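Local coordinates for protein dihydrofolate reductase, putative (PDB 6DRS) that probably catalyses the NADPH-dependent reduction of dihydrofolate to tetrahydrofolate, as dihydrofolate reductases do, and binds NADP together with a diaminoquinazoline antifolate inhibitor, at residues V11-I16 with L24-N29; A59-R64 with V83-D88; L74-K79 with T127-S132; V177-E182 with V237-V242. One frame throughout, in Å; residues are numbered along the deposited sequence.

Contact 1 (V11-I16 with L24-N29). With NAP (NADP nicotinamide-adenine-dinucleotide phosphate), chain H.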
# COMPACT_ATOMS: atom_id res chain seq x y z
N VAL A 11 -0.93 -3.10 -3.98
CA VAL A 11 -2.03 -4.01 -3.56
C VAL A 11 -1.52 -5.44 -3.60
O VAL A 11 -0.64 -5.76 -4.40
CB VAL A 11 -3.25 -3.83 -4.50
CG1 VAL A 11 -2.96 -4.39 -5.89
CG2 VAL A 11 -4.53 -4.43 -3.94
N ALA A 12 -2.06 -6.29 -2.72
CA ALA A 12 -1.93 -7.75 -2.86
C ALA A 12 -3.29 -8.31 -3.30
O ALA A 12 -4.33 -7.93 -2.75
CB ALA A 12 -1.40 -8.38 -1.60
N THR A 13 -3.33 -9.13 -4.36
CA THR A 13 -4.59 -9.74 -4.80
C THR A 13 -4.47 -11.27 -4.82
O THR A 13 -3.35 -11.83 -4.87
CB THR A 13 -5.11 -9.21 -6.13
OG1 THR A 13 -4.27 -9.73 -7.16
CG2 THR A 13 -5.19 -7.71 -6.18
N THR A 14 -5.65 -11.91 -4.72
CA THR A 14 -5.79 -13.36 -4.87
C THR A 14 -6.85 -13.64 -5.95
O THR A 14 -7.94 -13.01 -5.95
CB THR A 14 -6.04 -14.05 -3.52
OG1 THR A 14 -5.88 -15.44 -3.77
CG2 THR A 14 -7.40 -13.76 -2.90
N PRO A 15 -6.53 -14.53 -6.93
CA PRO A 15 -7.51 -14.77 -8.01
C PRO A 15 -8.68 -15.67 -7.57
O PRO A 15 -8.47 -16.72 -6.92
CB PRO A 15 -6.70 -15.41 -9.14
CG PRO A 15 -5.60 -16.11 -8.42
CD PRO A 15 -5.27 -15.19 -7.26
N ILE A 16 -9.88 -15.22 -7.92
CA ILE A 16 -11.12 -15.97 -7.70
C ILE A 16 -11.83 -16.18 -9.04
O ILE A 16 -12.53 -15.28 -9.55
CB ILE A 16 -12.02 -15.27 -6.67
CG1 ILE A 16 -11.25 -14.97 -5.38
CG2 ILE A 16 -13.26 -16.11 -6.39
CD1 ILE A 16 -11.85 -13.86 -4.57
N LEU A 24 -10.32 -10.41 -8.42
CA LEU A 24 -9.07 -10.24 -7.65
C LEU A 24 -9.44 -9.86 -6.21
O LEU A 24 -9.78 -8.71 -5.93
CB LEU A 24 -8.21 -9.17 -8.33
CG LEU A 24 -7.71 -9.50 -9.74
CD1 LEU A 24 -6.89 -8.34 -10.28
CD2 LEU A 24 -6.89 -10.79 -9.77
N GLY A 25 -9.45 -10.84 -5.32
CA GLY A 25 -9.92 -10.62 -3.97
C GLY A 25 -8.82 -9.97 -3.15
O GLY A 25 -7.65 -10.37 -3.28
N ILE A 26 -9.19 -9.01 -2.31
CA ILE A 26 -8.20 -8.22 -1.54
C ILE A 26 -8.55 -8.21 -0.05
O ILE A 26 -7.65 -8.00 0.76
CB ILE A 26 -8.03 -6.80 -2.11
CG1 ILE A 26 -9.31 -5.97 -1.95
CG2 ILE A 26 -7.54 -6.86 -3.56
CD1 ILE A 26 -9.09 -4.49 -2.06
N GLY A 27 -9.80 -8.47 0.33
CA GLY A 27 -10.21 -8.30 1.73
C GLY A 27 -11.40 -9.17 2.13
O GLY A 27 -12.23 -9.56 1.29
N LEU A 28 -11.49 -9.47 3.42
CA LEU A 28 -12.61 -10.23 4.01
C LEU A 28 -12.81 -9.71 5.44
O LEU A 28 -11.87 -9.74 6.23
CB LEU A 28 -12.25 -11.72 4.06
CG LEU A 28 -13.23 -12.62 4.83
CD1 LEU A 28 -14.56 -12.78 4.10
CD2 LEU A 28 -12.60 -13.98 5.17
N ASN A 29 -14.03 -9.27 5.76
CA ASN A 29 -14.40 -8.95 7.17
C ASN A 29 -13.47 -7.85 7.72
O ASN A 29 -13.00 -7.95 8.85
CB ASN A 29 -14.38 -10.21 8.05
CG ASN A 29 -15.55 -11.15 7.81
OD1 ASN A 29 -16.65 -10.71 7.46
ND2 ASN A 29 -15.32 -12.45 7.98
PA NAP H . -11.55 1.61 1.97
O1A NAP H . -10.26 1.25 2.67
O2A NAP H . -11.73 2.04 0.56
O5B NAP H . -12.32 2.68 2.91
C5B NAP H . -13.70 3.06 2.73
C4B NAP H . -13.88 4.32 3.56
O4B NAP H . -13.07 5.36 3.01
C3B NAP H . -15.29 4.89 3.55
O3B NAP H . -16.10 4.25 4.55
C2B NAP H . -15.03 6.35 3.85
O2B NAP H . -14.66 6.50 5.22
C1B NAP H . -13.73 6.63 3.12
N9A NAP H . -13.99 7.10 1.77
C8A NAP H . -14.06 6.25 0.73
N7A NAP H . -14.30 6.93 -0.41
C5A NAP H . -14.37 8.25 -0.10
C6A NAP H . -14.60 9.50 -0.86
N6A NAP H . -14.77 9.39 -2.19
N1A NAP H . -14.61 10.69 -0.23
C2A NAP H . -14.41 10.72 1.10
N3A NAP H . -14.19 9.61 1.86
C4A NAP H . -14.17 8.36 1.34
O3 NAP H . -12.55 0.36 2.33
PN NAP H . -12.89 -0.98 1.46
O1N NAP H . -13.00 -0.69 0.03
O2N NAP H . -14.06 -1.55 2.24
O5D NAP H . -11.61 -1.89 1.74
C5D NAP H . -11.26 -2.26 3.05
C4D NAP H . -10.93 -3.73 2.90
O4D NAP H . -9.94 -3.85 1.87
C3D NAP H . -10.37 -4.41 4.13
O3D NAP H . -10.86 -5.77 4.11
C2D NAP H . -8.89 -4.36 3.88
O2D NAP H . -8.24 -5.41 4.57
C1D NAP H . -8.80 -4.54 2.38
N1N NAP H . -7.54 -4.01 1.82
C2N NAP H . -6.71 -4.87 1.19
C3N NAP H . -5.48 -4.45 0.64
C7N NAP H . -4.58 -5.46 -0.08
O7N NAP H . -3.55 -5.08 -0.65
N7N NAP H . -4.94 -6.75 -0.06
C4N NAP H . -5.10 -3.11 0.81
C5N NAP H . -5.98 -2.25 1.47
C6N NAP H . -7.19 -2.71 1.99
P2B NAP H . -15.74 6.93 6.33
O1X NAP H . -16.70 5.75 6.46
O2X NAP H . -14.89 6.98 7.59
O3X NAP H . -16.30 8.15 5.66
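Thr14 and Gly25 face each other as an antiparallel hydrogen-bonded pair: Thr14 N donates to Gly25 O at 2.9 Å, and Gly25 N returns a bond to Thr14 O at 2.7 Å. The next pair, Pro15 with Leu24, is non-hydrogen-bonded, and the short strand axes run 130° apart, so the two strands splay strongly from strict antiparallel alignment. On the side of Leu24, the methyl Thr13 CG2 touches both Ile26 CG2, at 3.6 Å, and Leu24 CB. Placing Thr13 OG1 between the backbone N and the carbonyl carbon (chi1 72°) sends CG2 to the neighbouring strand. Val11 CG2 meets the same Ile26 methyl at 3.9 Å, the two side chains crossing at about a right angle. Strands 7-17 and 22-27 form a beta hairpin of the dihydrofolate reductase sheet, and where they diverge the nicotinamide carboxamide of NADP fits between them. Its O7N accepts from Ala12 N in a nearly straight 2.8 Å bond, while N7N donates to Ile26 O at 3.1 Å and more weakly to Ala12 O. Backbone groups of both strands thus fix the rotation of the amide. Ile16 CD1 lies against Gly25 CA at 3.8 Å, and Thr14 OG1 turns to Val181 O of strand 174-183.

Contact 2 (A59-R64 with V83-D88); sequences AMIMGR and VIVTRD. With NAP (NADP nicotinamide-adenine-dinucleotide phosphate), chain H; SO4 (sulfate ion), chain C.
With CG anti to the backbone N (chi1 -174°) and bends at chi2 and chi3, the Arg64 side chain brings its guanidinium edge to the 2'-phosphate of NADP, while Thr86, with OG1 also anti to its N, reaches the same phosphate from just past the other strand. Arg64 NE meets O2X at 2.6 Å and NH2 meets O1X at 2.6 Å, the phosphorus lying in the guanidinium plane. O2X also accepts from Thr86 OG1 at 2.8 Å. Arg87 N donates to O3X. A sulfate, probably from the crystallisation liquor, sits elsewhere on the Arg64 edge, and Asp68 forms a salt bridge with NH1. Before these residues the strands run parallel, their axes 24° apart: Met60 O receives Val83 N, Val83 O receives Met62 N, and Met62 O receives Val85 N at 2.8 Å. Ile61 lies alongside Val83 and touches Val85 CG2 through CG2 at 3.8 Å; Ile84 CG2 packs against Arg64 CA. The Arg87 guanidinium lays one face over the adenine, C5A 3.3 Å above the guanidinium plane, offset toward its rim. Strand 57-63, helix 64-69 and strand 81-85 make a beta-alpha-beta unit; the residues just after its two strands hold the NADP 2'-phosphate.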
# COMPACT_ATOMS: atom_id res chain seq x y z
N ALA A 59 4.37 9.34 1.28
CA ALA A 59 2.99 9.35 1.79
C ALA A 59 2.25 8.09 1.30
O ALA A 59 2.43 7.64 0.13
CB ALA A 59 2.27 10.59 1.31
N MET A 60 1.42 7.52 2.17
CA MET A 60 0.44 6.47 1.77
C MET A 60 -0.98 7.04 1.88
O MET A 60 -1.39 7.51 2.93
CB MET A 60 0.58 5.24 2.68
CG MET A 60 1.92 4.59 2.51
SD MET A 60 2.02 3.22 3.63
CE MET A 60 1.76 4.04 5.21
N ILE A 61 -1.72 7.06 0.78
CA ILE A 61 -3.10 7.50 0.89
C ILE A 61 -4.01 6.27 1.02
O ILE A 61 -3.90 5.33 0.23
CB ILE A 61 -3.46 8.42 -0.28
CG1 ILE A 61 -2.51 9.62 -0.25
CG2 ILE A 61 -4.91 8.87 -0.19
CD1 ILE A 61 -2.62 10.51 -1.47
N MET A 62 -4.87 6.28 2.05
CA MET A 62 -5.70 5.11 2.37
C MET A 62 -7.14 5.53 2.73
O MET A 62 -7.39 6.62 3.23
CB MET A 62 -5.09 4.30 3.53
CG MET A 62 -5.17 5.01 4.86
SD MET A 62 -3.96 4.31 6.00
CE MET A 62 -2.52 5.27 5.50
N GLY A 63 -8.11 4.64 2.47
CA GLY A 63 -9.47 4.85 2.97
C GLY A 63 -9.52 4.61 4.48
O GLY A 63 -8.66 3.92 5.05
N ARG A 64 -10.54 5.16 5.14
CA ARG A 64 -10.63 5.07 6.59
C ARG A 64 -10.70 3.60 7.05
O ARG A 64 -10.15 3.25 8.11
CB ARG A 64 -11.72 6.00 7.14
CG ARG A 64 -11.76 6.08 8.66
CD ARG A 64 -12.51 4.92 9.30
NE ARG A 64 -13.82 4.85 8.65
CZ ARG A 64 -14.69 3.87 8.79
NH1 ARG A 64 -14.40 2.81 9.53
NH2 ARG A 64 -15.84 3.95 8.16
N VAL A 83 -2.12 9.17 5.16
CA VAL A 83 -3.17 10.11 4.78
C VAL A 83 -4.51 9.37 4.74
O VAL A 83 -4.71 8.53 3.86
CB VAL A 83 -2.87 10.82 3.44
CG1 VAL A 83 -3.93 11.88 3.14
CG2 VAL A 83 -1.47 11.42 3.42
N ILE A 84 -5.38 9.66 5.69
CA ILE A 84 -6.63 8.89 5.88
C ILE A 84 -7.78 9.65 5.22
O ILE A 84 -8.06 10.79 5.60
CB ILE A 84 -6.91 8.60 7.37
CG1 ILE A 84 -5.80 7.76 8.01
CG2 ILE A 84 -8.27 7.93 7.54
CD1 ILE A 84 -4.76 8.53 8.79
N VAL A 85 -8.42 9.02 4.23
CA VAL A 85 -9.53 9.64 3.47
C VAL A 85 -10.87 9.20 4.06
O VAL A 85 -11.15 8.00 4.19
CB VAL A 85 -9.45 9.35 1.96
CG1 VAL A 85 -10.68 9.86 1.22
CG2 VAL A 85 -8.19 9.93 1.36
N THR A 86 -11.69 10.20 4.40
CA THR A 86 -12.92 9.99 5.17
C THR A 86 -13.96 11.05 4.80
O THR A 86 -13.65 12.11 4.23
CB THR A 86 -12.66 9.96 6.68
OG1 THR A 86 -13.91 9.60 7.28
CG2 THR A 86 -12.23 11.30 7.23
N ARG A 87 -15.21 10.74 5.12
CA ARG A 87 -16.29 11.72 4.97
C ARG A 87 -16.61 12.35 6.33
O ARG A 87 -17.47 13.21 6.41
CB ARG A 87 -17.53 11.06 4.36
CG ARG A 87 -17.36 10.77 2.88
CD ARG A 87 -18.65 10.35 2.20
NE ARG A 87 -18.40 10.05 0.80
CZ ARG A 87 -18.05 8.85 0.34
NH1 ARG A 87 -18.01 7.81 1.16
NH2 ARG A 87 -17.74 8.71 -0.94
N ASP A 88 -15.92 11.94 7.39
CA ASP A 88 -16.09 12.58 8.68
C ASP A 88 -14.72 13.07 9.19
O ASP A 88 -14.15 12.51 10.17
CB ASP A 88 -16.86 11.69 9.65
CG ASP A 88 -16.78 12.21 11.08
OD1 ASP A 88 -16.80 13.44 11.25
OD2 ASP A 88 -16.68 11.39 12.01
PA NAP H . -11.55 1.61 1.97
O1A NAP H . -10.26 1.25 2.67
O2A NAP H . -11.73 2.04 0.56
O5B NAP H . -12.32 2.68 2.91
C5B NAP H . -13.70 3.06 2.73
C4B NAP H . -13.88 4.32 3.56
O4B NAP H . -13.07 5.36 3.01
C3B NAP H . -15.29 4.89 3.55
O3B NAP H . -16.10 4.25 4.55
C2B NAP H . -15.03 6.35 3.85
O2B NAP H . -14.66 6.50 5.22
C1B NAP H . -13.73 6.63 3.12
N9A NAP H . -13.99 7.10 1.77
C8A NAP H . -14.06 6.25 0.73
N7A NAP H . -14.30 6.93 -0.41
C5A NAP H . -14.37 8.25 -0.10
C6A NAP H . -14.60 9.50 -0.86
N6A NAP H . -14.77 9.39 -2.19
N1A NAP H . -14.61 10.69 -0.23
C2A NAP H . -14.41 10.72 1.10
N3A NAP H . -14.19 9.61 1.86
C4A NAP H . -14.17 8.36 1.34
O3 NAP H . -12.55 0.36 2.33
PN NAP H . -12.89 -0.98 1.46
O1N NAP H . -13.00 -0.69 0.03
O2N NAP H . -14.06 -1.55 2.24
O5D NAP H . -11.61 -1.89 1.74
C5D NAP H . -11.26 -2.26 3.05
C4D NAP H . -10.93 -3.73 2.90
O4D NAP H . -9.94 -3.85 1.87
C3D NAP H . -10.37 -4.41 4.13
O3D NAP H . -10.86 -5.77 4.11
C2D NAP H . -8.89 -4.36 3.88
O2D NAP H . -8.24 -5.41 4.57
C1D NAP H . -8.80 -4.54 2.38
N1N NAP H . -7.54 -4.01 1.82
C2N NAP H . -6.71 -4.87 1.19
C3N NAP H . -5.48 -4.45 0.64
C7N NAP H . -4.58 -5.46 -0.08
O7N NAP H . -3.55 -5.08 -0.65
N7N NAP H . -4.94 -6.75 -0.06
C4N NAP H . -5.10 -3.11 0.81
C5N NAP H . -5.98 -2.25 1.47
C6N NAP H . -7.19 -2.71 1.99
P2B NAP H . -15.74 6.93 6.33
O1X NAP H . -16.70 5.75 6.46
O2X NAP H . -14.89 6.98 7.59
O3X NAP H . -16.30 8.15 5.66
S SO4 C . -17.51 0.92 9.43
O1 SO4 C . -17.81 -0.52 9.28
O2 SO4 C . -16.08 1.06 9.07
O3 SO4 C . -18.40 1.72 8.54
O4 SO4 C . -17.73 1.34 10.84

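Contact 3 (L74-K79 with T127-S132). With SO4 (sulfate ion), chain E.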
# COMPACT_ATOMS: atom_id res chain seq x y z
N LEU A 74 0.13 -0.47 15.96
CA LEU A 74 1.02 -0.30 14.84
C LEU A 74 0.64 0.96 14.06
O LEU A 74 1.31 1.33 13.11
CB LEU A 74 0.96 -1.54 13.94
CG LEU A 74 1.60 -2.82 14.47
CD1 LEU A 74 2.12 -3.67 13.31
CD2 LEU A 74 2.73 -2.55 15.46
N ARG A 75 -0.41 1.66 14.43
CA ARG A 75 -0.76 2.75 13.53
C ARG A 75 -0.75 4.10 14.28
O ARG A 75 -0.85 4.11 15.52
CB ARG A 75 -2.08 2.42 12.83
CG ARG A 75 -3.31 2.93 13.56
CD ARG A 75 -4.58 2.27 13.07
NE ARG A 75 -5.60 2.62 14.04
CZ ARG A 75 -6.60 1.84 14.42
NH1 ARG A 75 -6.69 0.60 13.95
NH2 ARG A 75 -7.50 2.30 15.27
N PRO A 76 -0.64 5.24 13.57
CA PRO A 76 -0.33 5.32 12.12
C PRO A 76 1.02 4.66 11.79
O PRO A 76 1.88 4.58 12.66
CB PRO A 76 -0.32 6.82 11.78
CG PRO A 76 -0.91 7.50 13.00
CD PRO A 76 -0.54 6.58 14.14
N LEU A 77 1.17 4.13 10.59
CA LEU A 77 2.33 3.28 10.26
C LEU A 77 3.61 4.14 10.21
O LEU A 77 3.63 5.23 9.60
CB LEU A 77 2.03 2.62 8.91
CG LEU A 77 1.05 1.43 8.97
CD1 LEU A 77 0.71 0.98 7.56
CD2 LEU A 77 1.66 0.27 9.75
N GLY A 78 4.68 3.68 10.85
CA GLY A 78 5.86 4.50 11.06
C GLY A 78 6.66 4.76 9.78
O GLY A 78 6.71 3.93 8.84
N LYS A 79 7.27 5.95 9.78
CA LYS A 79 8.30 6.31 8.81
C LYS A 79 7.65 6.66 7.48
O LYS A 79 8.36 6.74 6.46
CB LYS A 79 9.36 5.22 8.63
CG LYS A 79 10.27 5.07 9.83
CD LYS A 79 11.23 3.93 9.72
CE LYS A 79 11.92 3.72 11.05
NZ LYS A 79 13.28 3.17 10.83
N THR A 127 7.46 10.34 10.56
CA THR A 127 6.14 9.70 10.71
C THR A 127 5.10 10.80 10.92
O THR A 127 5.27 11.64 11.82
CB THR A 127 6.14 8.80 11.95
OG1 THR A 127 7.22 7.88 11.82
CG2 THR A 127 4.83 8.07 12.14
N ASP A 128 4.05 10.80 10.10
CA ASP A 128 2.96 11.72 10.29
C ASP A 128 1.63 11.04 9.93
O ASP A 128 1.61 10.03 9.21
CB ASP A 128 3.15 12.96 9.42
CG ASP A 128 2.32 14.16 9.88
OD1 ASP A 128 1.89 14.19 11.05
OD2 ASP A 128 2.09 15.05 9.04
N ALA A 129 0.51 11.62 10.38
CA ALA A 129 -0.82 11.21 9.94
C ALA A 129 -1.68 12.46 9.76
O ALA A 129 -1.69 13.32 10.63
CB ALA A 129 -1.44 10.28 10.93
N ILE A 130 -2.39 12.52 8.64
CA ILE A 130 -3.32 13.60 8.38
C ILE A 130 -4.60 13.04 7.76
O ILE A 130 -4.59 11.97 7.14
CB ILE A 130 -2.68 14.68 7.49
CG1 ILE A 130 -2.47 14.16 6.07
CG2 ILE A 130 -1.36 15.13 8.10
CD1 ILE A 130 -1.53 15.03 5.25
N VAL A 131 -5.70 13.78 7.90
CA VAL A 131 -7.02 13.29 7.49
C VAL A 131 -7.57 14.26 6.45
O VAL A 131 -7.55 15.42 6.70
CB VAL A 131 -7.96 13.23 8.71
CG1 VAL A 131 -9.35 12.76 8.32
CG2 VAL A 131 -7.37 12.40 9.84
N SER A 132 -8.04 13.77 5.30
CA SER A 132 -8.54 14.58 4.22
C SER A 132 -9.95 14.11 3.85
O SER A 132 -10.34 12.99 4.20
CB SER A 132 -7.65 14.48 3.00
OG SER A 132 -6.29 14.59 3.39
S SO4 E . 7.86 1.81 12.85
O1 SO4 E . 8.28 0.43 12.54
O2 SO4 E . 8.52 2.74 11.91
O3 SO4 E . 8.23 2.17 14.24
O4 SO4 E . 6.38 1.90 12.69
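Lys79 N donates to Thr127 OG1 at 2.8 Å with an N-H...O angle of 159°, the one hydrogen bond that joins the two segments. The threonine hydroxyl stands beside its own backbone N, anti to the carbonyl carbon (chi1 -55°), which sets it facing Lys79 N and directs the methyl CG2 to the preceding residues. CG2 accordingly lies 3.9 Å from Gly78 CA and 4.0 Å from Leu77 O. Further along, the contact is apolar: the Pro76 ring meets the methyl of Ala129, with CG at 3.5 Å and CB at 3.7 Å from Ala129 CB. A cis peptide bond precedes Pro76, whose CB points to the strand, whereas that of Leu77 points away from it; the Leu77 side chain contacts the bound inhibitor. Tyr67 of helix 64-69 and Asn82 also touch the proline, and Val96 of helix 89-116 packs on Ala129. A sulfate, probably from the crystallisation liquor, takes a weak bond from Gly78 N through O4, and the extended aliphatic chain of Lys79 runs past its O2, with CG at 3.6 Å. Between the two segments the chemistry is thus one hydroxyl-to-backbone bond and one proline-methyl contact, with no strand pairing; Asn82 adds a bridge from Leu77 O to Asp128 O.

Contact 4 (V177-E182 with V237-V242)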
# COMPACT_ATOMS: atom_id res chain seq x y z
N VAL A 177 1.53 -1.68 -8.53
CA VAL A 177 2.46 -2.69 -8.06
C VAL A 177 1.65 -3.78 -7.34
O VAL A 177 1.03 -3.53 -6.26
CB VAL A 177 3.53 -2.07 -7.15
CG1 VAL A 177 4.39 -3.13 -6.49
CG2 VAL A 177 4.35 -1.07 -7.94
N MET A 178 1.62 -4.99 -7.90
CA MET A 178 0.66 -5.97 -7.40
C MET A 178 1.38 -7.22 -6.92
O MET A 178 2.25 -7.75 -7.63
CB MET A 178 -0.36 -6.35 -8.48
CG MET A 178 -1.35 -7.42 -7.99
SD MET A 178 -2.66 -7.84 -9.16
CE MET A 178 -3.60 -6.32 -9.26
N THR A 179 1.06 -7.68 -5.70
CA THR A 179 1.51 -8.98 -5.27
C THR A 179 0.38 -9.98 -5.54
O THR A 179 -0.72 -9.84 -4.98
CB THR A 179 1.86 -9.01 -3.79
OG1 THR A 179 2.80 -7.97 -3.48
CG2 THR A 179 2.40 -10.37 -3.38
N ASN A 180 0.64 -10.97 -6.41
CA ASN A 180 -0.29 -12.10 -6.67
C ASN A 180 -0.10 -13.16 -5.59
O ASN A 180 1.03 -13.57 -5.32
CB ASN A 180 -0.10 -12.75 -8.03
CG ASN A 180 -0.36 -11.76 -9.13
OD1 ASN A 180 -1.26 -10.94 -9.01
ND2 ASN A 180 0.51 -11.76 -10.12
N VAL A 181 -1.22 -13.56 -4.99
CA VAL A 181 -1.26 -14.53 -3.89
C VAL A 181 -2.15 -15.70 -4.32
O VAL A 181 -3.30 -15.50 -4.69
CB VAL A 181 -1.78 -13.88 -2.58
CG1 VAL A 181 -1.98 -14.92 -1.48
CG2 VAL A 181 -0.85 -12.78 -2.09
N GLU A 182 -1.60 -16.90 -4.28
CA GLU A 182 -2.34 -18.10 -4.66
C GLU A 182 -2.11 -19.19 -3.62
O GLU A 182 -1.01 -19.31 -3.09
CB GLU A 182 -1.85 -18.60 -6.01
CG GLU A 182 -2.71 -18.07 -7.14
CD GLU A 182 -2.16 -18.31 -8.53
OE1 GLU A 182 -1.38 -19.27 -8.70
OE2 GLU A 182 -2.52 -17.53 -9.44
N VAL A 237 0.90 -20.46 0.74
CA VAL A 237 0.69 -19.66 -0.44
C VAL A 237 1.97 -19.64 -1.29
O VAL A 237 3.04 -19.94 -0.80
CB VAL A 237 0.19 -18.25 -0.11
CG1 VAL A 237 -1.23 -18.29 0.42
CG2 VAL A 237 1.13 -17.49 0.82
N ARG A 238 1.83 -19.32 -2.56
CA ARG A 238 2.94 -18.80 -3.37
C ARG A 238 2.60 -17.35 -3.78
O ARG A 238 1.42 -17.02 -3.98
CB ARG A 238 3.33 -19.76 -4.50
CG ARG A 238 2.23 -20.04 -5.52
CD ARG A 238 2.51 -20.86 -6.79
NE ARG A 238 1.56 -20.56 -7.87
CZ ARG A 238 1.73 -20.75 -9.20
NH1 ARG A 238 2.76 -21.43 -9.68
NH2 ARG A 238 0.85 -20.25 -10.05
N ILE A 239 3.62 -16.49 -3.90
CA ILE A 239 3.44 -15.05 -4.23
C ILE A 239 4.44 -14.64 -5.33
O ILE A 239 5.53 -15.21 -5.44
CB ILE A 239 3.57 -14.17 -2.97
CG1 ILE A 239 5.00 -14.19 -2.40
CG2 ILE A 239 2.51 -14.54 -1.92
CD1 ILE A 239 5.33 -13.06 -1.44
N GLN A 240 4.05 -13.64 -6.11
CA GLN A 240 4.92 -12.98 -7.08
C GLN A 240 4.49 -11.51 -7.17
O GLN A 240 3.31 -11.18 -6.91
CB GLN A 240 4.89 -13.67 -8.45
CG GLN A 240 3.54 -13.55 -9.13
CD GLN A 240 3.48 -13.84 -10.61
OE1 GLN A 240 2.50 -13.51 -11.27
NE2 GLN A 240 4.51 -14.46 -11.16
N MET A 241 5.44 -10.65 -7.57
CA MET A 241 5.21 -9.20 -7.67
C MET A 241 5.28 -8.78 -9.13
O MET A 241 6.20 -9.17 -9.85
CB MET A 241 6.23 -8.44 -6.82
CG MET A 241 5.92 -8.48 -5.31
SD MET A 241 6.29 -10.04 -4.47
CE MET A 241 6.29 -9.55 -2.74
N VAL A 242 4.29 -8.04 -9.60
CA VAL A 242 4.26 -7.65 -10.99
C VAL A 242 3.85 -6.18 -11.02
O VAL A 242 3.45 -5.63 -10.00
CB VAL A 242 3.33 -8.57 -11.82
CG1 VAL A 242 3.71 -10.04 -11.70
CG2 VAL A 242 1.87 -8.38 -11.44
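Paired backbone bonds join Met178 with Val242, Asn180 with Gln240 and Glu182 with Arg238, each pair exchanging two N-H...O bonds. Asn180 N to Gln240 O is 2.7 Å. Between them, the non-hydrogen-bonded pairs Thr179 with Met241 and Val181 with Ile239 bring alpha carbons close to opposing carbonyls, as in the CA-H...O contact from Thr179 CA to Gln240 O at 3.3 Å. The segments, whose axes run 162° apart, belong to strands 174-183 and 237-246, an antiparallel pair in the mixed dihydrofolate reductase sheet; strand 7-17 flanks the first of them on its other edge.

Polar side chains pair on one face. Asn180 ND2 donates to Gln240 OE1 at 2.9 Å, on a lone pair of the acceptor and near the plane of the donor amide, with the two amides turned 43° apart. Arg238 and Glu182 lie side by side in a salt bridge: NH2 approaches OE1 on its syn side at 2.8 Å, and NE adds a weak second bond to that oxygen. Trp231 makes a cation-pi contact with Arg238.

Val181, Ile239, Thr179 and Met241 lie on the opposite face. Val181 CG2 meets Ile239 CG2 at 3.8 Å, while CG1, anti to the backbone N (chi1 173°), reaches Val237 CG1 at 3.9 Å. Thr179 lies alongside Met241, whose CG is 3.7 Å from Thr179 OG1; that hydroxyl is hydrogen-bonded to Asp40, and the Thr179 side chain also borders the bound inhibitor.

From the N terminus, contact 1 closes the short hairpin between strands 7-17 and 22-27. Contact 2 follows, closing the beta-alpha-beta loop from strand 57-63 to strand 81-85. Contact 3 begins within that loop and ends beyond it, so contacts 2 and 3 cross; they also touch, because strand 128-132 is the sheet neighbour of strand 81-85. Contact 4 comes last, bringing strand 237-246 back to strand 174-183 across 54 intervening residues. It borders contact 1 through strand 7-17. Contacts 1 and 4 thus lie in one part of the sheet and contacts 2 and 3 in another, on opposite sides of the chain's centre, while NADP reaches both contact 1 and contact 2.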